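Local atomic coordinates of DUAL specificity protein phosphatase 14 (Homo sapiens, PDB entry 2WGP), a protein that removes phosphate from phosphotyrosine, phosphoserine and phosphothreonine in proteins, inactivating the MAP kinases ERK, JNK and p38 and damping T-cell receptor signalling through TAB1. Residues Q28-L33 with A123-F128; M80-I85 with F153-I158. One frame throughout, in Å; residues are numbered along the deposited sequence.

Contact 1: Q28-L33 with A123-F128; sequences QITSSL and AYLMKF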
loop_
_atom_site.group_PDB
_atom_site.type_symbol
_atom_site.label_atom_id
_atom_site.label_comp_id
_atom_site.label_asym_id
_atom_site.label_seq_id
_atom_site.Cartn_x
_atom_site.Cartn_y
_atom_site.Cartn_z
ATOM N N GLN A 28 3.595 -0.820 -39.341
ATOM C CA GLN A 28 3.309 0.550 -39.711
ATOM C C GLN A 28 1.980 1.010 -39.118
ATOM O O GLN A 28 0.957 0.316 -39.242
ATOM C CB GLN A 28 3.258 0.696 -41.229
ATOM C CG GLN A 28 3.313 2.151 -41.660
ATOM C CD GLN A 28 3.576 2.298 -43.136
ATOM O OE1 GLN A 28 3.578 1.325 -43.880
ATOM N NE2 GLN A 28 3.807 3.530 -43.568
ATOM N N ILE A 29 2.009 2.176 -38.473
ATOM C CA ILE A 29 0.803 2.803 -37.868
ATOM C C ILE A 29 0.260 3.930 -38.744
ATOM O O ILE A 29 -0.941 4.008 -38.991
ATOM C CB ILE A 29 1.116 3.360 -36.432
ATOM C CG1 ILE A 29 1.751 2.272 -35.542
ATOM C CG2 ILE A 29 -0.158 3.951 -35.758
ATOM C CD1 ILE A 29 1.141 0.852 -35.632
ATOM N N THR A 30 1.151 4.788 -39.224
ATOM C CA THR A 30 0.796 5.828 -40.192
ATOM C C THR A 30 1.897 5.868 -41.236
ATOM O O THR A 30 2.885 5.168 -41.087
ATOM C CB THR A 30 0.662 7.222 -39.531
ATOM O OG1 THR A 30 1.965 7.743 -39.279
ATOM C CG2 THR A 30 -0.113 7.150 -38.227
ATOM N N SER A 31 1.762 6.719 -42.255
ATOM C CA SER A 31 2.813 6.897 -43.270
ATOM C C SER A 31 4.205 7.229 -42.690
ATOM O O SER A 31 5.231 6.864 -43.271
ATOM C CB SER A 31 2.385 7.942 -44.327
ATOM O OG SER A 31 2.343 9.278 -43.817
ATOM N N SER A 32 4.245 7.871 -41.525
ATOM C CA SER A 32 5.498 8.326 -40.947
ATOM C C SER A 32 5.784 7.756 -39.554
ATOM O O SER A 32 6.643 8.284 -38.841
ATOM C CB SER A 32 5.452 9.846 -40.865
ATOM O OG SER A 32 4.546 10.226 -39.850
ATOM N N LEU A 33 5.071 6.693 -39.171
ATOM C CA LEU A 33 5.212 6.133 -37.819
ATOM C C LEU A 33 5.151 4.627 -37.859
ATOM O O LEU A 33 4.179 4.035 -38.373
ATOM C CB LEU A 33 4.147 6.682 -36.841
ATOM C CG LEU A 33 4.126 6.133 -35.402
ATOM C CD1 LEU A 33 5.388 6.524 -34.646
ATOM C CD2 LEU A 33 2.887 6.584 -34.626
ATOM N N ALA A 123 -0.787 7.701 -27.782
ATOM C CA ALA A 123 -0.837 9.098 -27.354
ATOM C C ALA A 123 -0.679 10.033 -28.575
ATOM O O ALA A 123 -1.413 11.020 -28.707
ATOM C CB ALA A 123 0.241 9.375 -26.293
ATOM N N TYR A 124 0.256 9.701 -29.464
ATOM C CA TYR A 124 0.479 10.450 -30.712
ATOM C C TYR A 124 -0.772 10.506 -31.609
ATOM O O TYR A 124 -1.156 11.575 -32.095
ATOM C CB TYR A 124 1.667 9.856 -31.508
ATOM C CG TYR A 124 1.737 10.361 -32.922
ATOM C CD1 TYR A 124 2.246 11.641 -33.204
ATOM C CD2 TYR A 124 1.240 9.592 -33.984
ATOM C CE1 TYR A 124 2.288 12.126 -34.493
ATOM C CE2 TYR A 124 1.249 10.083 -35.288
ATOM C CZ TYR A 124 1.779 11.341 -35.539
ATOM O OH TYR A 124 1.821 11.811 -36.822
ATOM N N LEU A 125 -1.400 9.359 -31.815
ATOM C CA LEU A 125 -2.636 9.275 -32.606
ATOM C C LEU A 125 -3.762 10.161 -32.051
ATOM O O LEU A 125 -4.454 10.829 -32.813
ATOM C CB LEU A 125 -3.112 7.826 -32.710
ATOM C CG LEU A 125 -2.293 6.846 -33.567
ATOM C CD1 LEU A 125 -2.940 5.441 -33.491
ATOM C CD2 LEU A 125 -2.168 7.316 -35.030
ATOM N N MET A 126 -3.930 10.189 -30.733
ATOM C CA MET A 126 -4.905 11.069 -30.121
ATOM C C MET A 126 -4.581 12.545 -30.352
ATOM O O MET A 126 -5.472 13.328 -30.728
ATOM C CB MET A 126 -5.027 10.818 -28.625
ATOM C CG MET A 126 -5.735 9.502 -28.256
ATOM S SD MET A 126 -6.226 9.453 -26.548
ATOM C CE MET A 126 -4.628 9.209 -25.727
ATOM N N LYS A 127 -3.318 12.916 -30.143
ATOM C CA LYS A 127 -2.919 14.312 -30.233
ATOM C C LYS A 127 -2.912 14.843 -31.659
ATOM O O LYS A 127 -3.368 15.961 -31.895
ATOM C CB LYS A 127 -1.555 14.553 -29.592
ATOM C CG LYS A 127 -1.197 16.065 -29.507
ATOM C CD LYS A 127 0.138 16.319 -28.851
ATOM C CE LYS A 127 0.404 17.831 -28.786
ATOM N NZ LYS A 127 1.511 18.139 -27.863
ATOM N N PHE A 128 -2.401 14.062 -32.606
ATOM C CA PHE A 128 -2.211 14.575 -33.966
ATOM C C PHE A 128 -3.137 13.997 -35.038
ATOM O O PHE A 128 -3.163 14.518 -36.148
ATOM C CB PHE A 128 -0.742 14.423 -34.377
ATOM C CG PHE A 128 0.155 15.415 -33.718
ATOM C CD1 PHE A 128 0.146 16.756 -34.127
ATOM C CD2 PHE A 128 0.996 15.032 -32.677
ATOM C CE1 PHE A 128 0.955 17.680 -33.519
ATOM C CE2 PHE A 128 1.810 15.940 -32.079
ATOM C CZ PHE A 128 1.794 17.276 -32.496
#

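Contact 2: M80-I85 with F153-I158; sequences MPHAPI and FWRQLI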
loop_
_atom_site.group_PDB
_atom_site.type_symbol
_atom_site.label_atom_id
_atom_site.label_comp_id
_atom_site.label_asym_id
_atom_site.label_seq_id
_atom_site.Cartn_x
_atom_site.Cartn_y
_atom_site.Cartn_z
ATOM N N MET A 80 6.661 -0.627 -16.459
ATOM C CA MET A 80 6.115 -0.811 -15.125
ATOM C C MET A 80 4.949 0.160 -14.951
ATOM O O MET A 80 4.980 1.259 -15.487
ATOM C CB MET A 80 7.196 -0.545 -14.054
ATOM C CG MET A 80 8.328 -1.566 -14.036
ATOM S SD MET A 80 7.679 -3.170 -13.546
ATOM C CE MET A 80 7.310 -2.829 -11.815
ATOM N N PRO A 81 3.905 -0.252 -14.211
ATOM C CA PRO A 81 2.708 0.610 -14.111
ATOM C C PRO A 81 2.971 1.992 -13.492
ATOM O O PRO A 81 2.297 2.956 -13.836
ATOM C CB PRO A 81 1.768 -0.196 -13.222
ATOM C CG PRO A 81 2.261 -1.586 -13.309
ATOM C CD PRO A 81 3.729 -1.507 -13.464
ATOM N N HIS A 82 3.961 2.104 -12.623
ATOM C CA HIS A 82 4.312 3.437 -12.047
ATOM C C HIS A 82 5.395 4.215 -12.810
ATOM O O HIS A 82 5.770 5.309 -12.402
ATOM C CB HIS A 82 4.636 3.326 -10.558
ATOM C CG HIS A 82 3.472 2.862 -9.747
ATOM N ND1 HIS A 82 3.531 1.767 -8.916
ATOM C CD2 HIS A 82 2.192 3.302 -9.700
ATOM C CE1 HIS A 82 2.343 1.568 -8.370
ATOM N NE2 HIS A 82 1.513 2.484 -8.834
ATOM N N ALA A 83 5.890 3.679 -13.923
ATOM C CA ALA A 83 6.783 4.460 -14.776
ATOM C C ALA A 83 5.948 5.605 -15.347
ATOM O O ALA A 83 4.865 5.364 -15.936
ATOM C CB ALA A 83 7.367 3.619 -15.900
ATOM N N PRO A 84 6.436 6.852 -15.194
ATOM C CA PRO A 84 5.661 8.036 -15.603
ATOM C C PRO A 84 5.803 8.330 -17.096
ATOM O O PRO A 84 6.253 9.426 -17.499
ATOM C CB PRO A 84 6.280 9.159 -14.749
ATOM C CG PRO A 84 7.700 8.763 -14.657
ATOM C CD PRO A 84 7.713 7.250 -14.561
ATOM N N ILE A 85 5.381 7.357 -17.901
ATOM C CA ILE A 85 5.443 7.431 -19.360
ATOM C C ILE A 85 4.700 8.657 -19.938
ATOM O O ILE A 85 5.114 9.231 -20.958
ATOM C CB ILE A 85 4.930 6.118 -19.994
ATOM C CG1 ILE A 85 5.208 6.076 -21.499
ATOM C CG2 ILE A 85 3.416 5.937 -19.755
ATOM C CD1 ILE A 85 5.130 4.668 -22.082
ATOM N N PHE A 153 -0.004 2.469 -17.477
ATOM C CA PHE A 153 0.027 3.180 -18.739
ATOM C C PHE A 153 -1.397 3.528 -19.203
ATOM O O PHE A 153 -1.626 4.624 -19.707
ATOM C CB PHE A 153 0.785 2.377 -19.817
ATOM C CG PHE A 153 2.290 2.231 -19.574
ATOM C CD1 PHE A 153 3.060 1.489 -20.465
ATOM C CD2 PHE A 153 2.935 2.848 -18.512
ATOM C CE1 PHE A 153 4.429 1.353 -20.302
ATOM C CE2 PHE A 153 4.325 2.713 -18.331
ATOM C CZ PHE A 153 5.069 1.961 -19.228
ATOM N N TRP A 154 -2.331 2.585 -19.080
ATOM C CA TRP A 154 -3.747 2.849 -19.326
ATOM C C TRP A 154 -4.314 4.010 -18.493
ATOM O O TRP A 154 -4.966 4.875 -19.057
ATOM C CB TRP A 154 -4.595 1.578 -19.167
ATOM C CG TRP A 154 -4.649 0.804 -20.437
ATOM C CD1 TRP A 154 -4.011 -0.356 -20.708
ATOM C CD2 TRP A 154 -5.372 1.155 -21.622
ATOM N NE1 TRP A 154 -4.290 -0.767 -21.985
ATOM C CE2 TRP A 154 -5.117 0.149 -22.575
ATOM C CE3 TRP A 154 -6.207 2.230 -21.973
ATOM C CZ2 TRP A 154 -5.675 0.171 -23.861
ATOM C CZ3 TRP A 154 -6.775 2.237 -23.251
ATOM C CH2 TRP A 154 -6.504 1.215 -24.173
ATOM N N ARG A 155 -4.089 4.013 -17.182
ATOM C CA ARG A 155 -4.485 5.155 -16.319
ATOM C C ARG A 155 -3.951 6.476 -16.889
ATOM O O ARG A 155 -4.670 7.462 -16.985
ATOM C CB ARG A 155 -4.004 4.989 -14.874
ATOM C CG ARG A 155 -4.672 3.871 -14.119
ATOM C CD ARG A 155 -4.379 3.937 -12.612
ATOM N NE ARG A 155 -2.980 3.664 -12.257
ATOM C CZ ARG A 155 -2.434 2.458 -12.043
ATOM N NH1 ARG A 155 -3.148 1.338 -12.165
ATOM N NH2 ARG A 155 -1.150 2.381 -11.714
ATOM N N GLN A 156 -2.707 6.453 -17.338
ATOM C CA GLN A 156 -2.062 7.663 -17.828
ATOM C C GLN A 156 -2.632 8.088 -19.174
ATOM O O GLN A 156 -2.868 9.280 -19.400
ATOM C CB GLN A 156 -0.540 7.469 -17.872
ATOM C CG GLN A 156 0.091 7.269 -16.490
ATOM C CD GLN A 156 1.592 7.064 -16.528
ATOM O OE1 GLN A 156 2.322 7.884 -17.099
ATOM N NE2 GLN A 156 2.079 5.988 -15.877
ATOM N N LEU A 157 -2.871 7.122 -20.071
ATOM C CA LEU A 157 -3.534 7.410 -21.358
ATOM C C LEU A 157 -4.933 8.002 -21.188
ATOM O O LEU A 157 -5.332 8.892 -21.947
ATOM C CB LEU A 157 -3.648 6.131 -22.203
ATOM C CG LEU A 157 -2.366 5.674 -22.893
ATOM C CD1 LEU A 157 -2.541 4.287 -23.436
ATOM C CD2 LEU A 157 -1.910 6.671 -23.967
ATOM N N ILE A 158 -5.675 7.485 -20.211
ATOM C CA ILE A 158 -7.047 7.936 -19.927
ATOM C C ILE A 158 -7.042 9.388 -19.451
ATOM O O ILE A 158 -7.864 10.185 -19.884
ATOM C CB ILE A 158 -7.780 7.033 -18.903
ATOM C CG1 ILE A 158 -8.164 5.697 -19.547
ATOM C CG2 ILE A 158 -9.061 7.753 -18.371
ATOM C CD1 ILE A 158 -8.502 4.532 -18.545
HETATM O O HOH W 1 0.649 4.862 -13.121
#

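Contact 1: Q28-L33 with A123-F128
Ile29, Thr30 and Leu33 meet Tyr124 and Leu125 in a small, buried, apolar contact that sets a β-hairpin turn against helix 116-129 of the dual specificity phosphatase fold. The hairpin joins strands 26-28 and 33-36 at one margin of the mixed sheet, and 190 Å² is buried between the two segments. Leu125 works with both of its methyl branches: CD1 lies 3.9 Å from CG2 of Ile29, the side chains of Ile29 and Leu125 being roughly perpendicular, while CD2 comes within 3.8 Å of CG2 of Thr30. A forked leucine suits this place because both prongs touch the Ile29 methyl, and CD2 reaches Thr30 as well. Threonine suits the turn for a double reason. Its CB is directed toward the helix, and its methyl CG2 touches Leu125 CD2 and lies at the edge of the Tyr124 ring, whereas its hydroxyl oxygen, with chi1 at 77°, accepts a bond from the backbone N of Ser32 and makes an ST turn.

The backbone of the hairpin is knitted internally. Residues 30 to 33 form a type I turn, and the N atoms of Ile29 and Thr30 both bond to O of Leu33, giving a classic β bulge. Thr30 O is gripped from opposite faces of its plane, by Leu33 N and by the side-chain amide of Gln28, whose NE2 is 3.1 Å from it. Around the contact, Trp139 of helix 133-143 packs on Thr30 and Leu125, and Ile96 of helix 89-101 touches Leu33 and Tyr124. Tyr124 has CG anti to its backbone N (chi1 166°), which sets the ring alongside the antiparallel Leu33 side chain; CD2 of Leu33 approaches the ring obliquely, 3.5 Å from Tyr124 CD2 and 3.9 Å from Tyr124 CE2.

Contact 2: M80-I85 with F153-I158
Ile85 and Ala83 pack against Phe153, the apolar part of a partly buried contact between a loop and helix 151-165. The loop directly follows Asp79, a position consistent with the general-acid loop of dual specificity phosphatases. Ile85 CD1 sits over one face of the ring in a CH-pi contact, 4.0 Å from its centroid, and Ile85 CG2 comes 3.4 Å from Phe153 CD2; both branches thus cover the same face, CD1 toward CE1 and CZ, CG2 above CD2. Ala83 CB lies at the ring edge, its small size suiting a close approach.

The polar part centres on Gln156, extended beyond CG, chi2 179°. Gln156 NE2 donates to Ala83 O over 2.9 Å in a nearly straight bond (173°), while OE1 accepts from Gly86 N, so both ends of the amide grip the loop. A water donates to Pro81 O at 2.6 Å and makes weak links to Arg155 NH2 and Gln156 NE2. Arg155 NH2 also lies 3.9 Å from His82 NE2, oblique to the ring.

The loop runs from strand 71-74 to helix 89-101. Helix 116-129 adds to the packing: Leu120 touches Ile85, while Thr119 and Arg116, beside the phosphate-binding loop, touch Phe153.

How the contacts relate
Contacts 1 and 2 lie on opposite sides of the chain's centre, with their own centres about 19 Å apart, yet they meet through the two helices: Met126 CE is 3.9 Å from Leu157 O, and Ala123 N is 4.1 Å from Leu157 CD2. Their segments alternate along the chain. Their distances from the active site differ. The side chain of Phe153 is about 8 Å from that of Cys110, the phosphocysteine nucleophile, whereas that of Ile29 is about 11 Å from it. A phosphate ion, probably from the crystallisation solution, about 5 Å from the Phe153 side chain is consistent with contact 2 lying beside the catalytic pocket. Contact 1 joins the marginal hairpin to helix 116-129.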